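Local coordinates for lipolytic protein G-D-S-L family (Veillonella parvula DSM 2008, PDB 4RW0) that probably hydrolyses ester bonds of lipids or other acylated substrates as a GDSL-type hydrolase of the SGNH clan, at residues N77-G82 with D118-V123. Sequence-based numbering, arbitrary orientation.
Sequences NDILQG and DGLDLV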
# COMPACT_ATOMS: atom_id res chain seq x y z
N ASN A 77 -8.27 -1.43 7.89
CA ASN A 77 -9.22 -0.92 8.91
C ASN A 77 -10.67 -1.28 8.64
O ASN A 77 -11.45 -1.54 9.56
CB ASN A 77 -9.02 0.57 9.13
CG ASN A 77 -7.67 0.85 9.83
OD1 ASN A 77 -7.34 0.20 10.86
ND2 ASN A 77 -6.86 1.76 9.26
N ASP A 78 -11.02 -1.33 7.37
CA ASP A 78 -12.38 -1.70 6.96
C ASP A 78 -12.62 -3.17 7.29
O ASP A 78 -13.66 -3.49 7.87
CB ASP A 78 -12.57 -1.49 5.48
CG ASP A 78 -12.45 0.00 5.08
OD1 ASP A 78 -11.32 0.52 4.84
OD2 ASP A 78 -13.50 0.65 5.05
N ILE A 79 -11.65 -4.03 6.99
CA ILE A 79 -11.77 -5.44 7.28
C ILE A 79 -11.85 -5.68 8.77
O ILE A 79 -12.70 -6.46 9.26
CB ILE A 79 -10.69 -6.21 6.59
CG1 ILE A 79 -10.89 -6.08 5.09
CG2 ILE A 79 -10.67 -7.68 7.01
CD1 ILE A 79 -9.68 -6.60 4.30
N LEU A 80 -11.02 -4.97 9.54
CA LEU A 80 -11.11 -5.11 10.98
C LEU A 80 -12.46 -4.66 11.54
O LEU A 80 -12.90 -5.13 12.55
CB LEU A 80 -10.04 -4.33 11.70
CG LEU A 80 -8.64 -4.90 11.53
CD1 LEU A 80 -7.66 -3.86 12.05
CD2 LEU A 80 -8.46 -6.22 12.27
N GLN A 81 -13.11 -3.73 10.89
CA GLN A 81 -14.41 -3.27 11.34
C GLN A 81 -15.56 -4.07 10.76
O GLN A 81 -16.68 -3.74 11.00
CB GLN A 81 -14.56 -1.79 10.99
CG GLN A 81 -13.78 -0.95 11.98
CD GLN A 81 -13.61 0.48 11.55
OE1 GLN A 81 -14.06 0.88 10.47
NE2 GLN A 81 -12.97 1.28 12.40
N GLY A 82 -15.30 -5.09 9.97
CA GLY A 82 -16.36 -5.97 9.57
C GLY A 82 -16.80 -5.86 8.14
O GLY A 82 -17.65 -6.63 7.76
N ASP A 118 -7.73 -17.49 10.08
CA ASP A 118 -8.84 -18.32 9.53
C ASP A 118 -10.14 -17.61 9.39
O ASP A 118 -11.10 -18.22 8.94
CB ASP A 118 -9.14 -19.54 10.43
CG ASP A 118 -7.99 -20.49 10.52
OD1 ASP A 118 -7.26 -20.63 9.51
OD2 ASP A 118 -7.81 -21.09 11.60
N GLY A 119 -10.20 -16.34 9.81
CA GLY A 119 -11.40 -15.50 9.70
C GLY A 119 -11.15 -14.25 8.85
O GLY A 119 -11.20 -14.28 7.63
N LEU A 120 -10.82 -13.14 9.52
CA LEU A 120 -10.58 -11.87 8.81
C LEU A 120 -9.52 -11.93 7.71
O LEU A 120 -9.65 -11.26 6.68
CB LEU A 120 -10.26 -10.77 9.80
CG LEU A 120 -11.41 -10.46 10.71
CD1 LEU A 120 -11.02 -9.33 11.61
CD2 LEU A 120 -12.65 -10.11 9.89
N ASP A 121 -8.48 -12.73 7.89
CA ASP A 121 -7.46 -12.75 6.86
C ASP A 121 -7.92 -13.29 5.55
O ASP A 121 -7.29 -13.04 4.49
CB ASP A 121 -6.23 -13.58 7.28
CG ASP A 121 -5.03 -13.30 6.38
OD1 ASP A 121 -4.62 -12.08 6.33
OD2 ASP A 121 -4.57 -14.21 5.67
N LEU A 122 -8.99 -14.11 5.59
CA LEU A 122 -9.55 -14.62 4.34
C LEU A 122 -10.17 -13.48 3.50
O LEU A 122 -10.12 -13.51 2.25
CB LEU A 122 -10.58 -15.73 4.58
CG LEU A 122 -10.14 -16.91 5.47
CD1 LEU A 122 -11.30 -17.90 5.65
CD2 LEU A 122 -8.96 -17.62 4.84
N VAL A 123 -10.72 -12.48 4.16
CA VAL A 123 -11.27 -11.30 3.44
C VAL A 123 -10.13 -10.56 2.72
O VAL A 123 -10.21 -10.22 1.51
CB VAL A 123 -11.97 -10.36 4.40
CG1 VAL A 123 -12.62 -9.23 3.63
CG2 VAL A 123 -13.03 -11.09 5.23
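I79 faces helix 120-138 and meets L120 and V123 there, three residues apart in sequence, while L80 adds a looser touch at the margin. The side chains meet through apolar branches, and two methyls also rest on backbone carbonyl oxygens. I79 and V123 lie alongside one another, pointing opposite ways: CG1 of I79 lies 3.9 Å from CG1 of V123, and CD1 of I79 follows at 4.0 Å from the same methyl. The other branch, I79 CG2, stands anti to its own backbone nitrogen (the CG1 torsion is -65°), which sends it onto the opposing backbone, 3.7 Å from the carbonyl O of L120 and 4.0 Å from V123 CB. Cutting this side chain back to an alanine would remove both branches and is likely to leave V123 CG1 without the CG1 and CD1 it packs against, opening a gap beside L120.

L120 replies by laying its CD2 methyl 3.7 Å from the carbonyl O of I79. That oxygen also accepts the G82 N-H (3.0 Å) in the Schellman motif that ends helix 76-80, so the leucine packs against the helix's closing turn. L80 starts out pointing away, yet its chain bends back until CD2 comes 4.1 Å from L120 CD1, the two leucine side chains roughly perpendicular.

Around the contact, D116 accepts the L120 N-H, D121 binds the I113 amide and the Y146 hydroxyl, and D78 binds the V48 amide. V88 of helix 85-100 also packs on I79. The arrangement is plain helix-to-helix packing within the α/β fold of an SGNH hydrolase, joining the short helix after strand 69-73 to the long helix after strand 104-108, its neighbour in the parallel sheet.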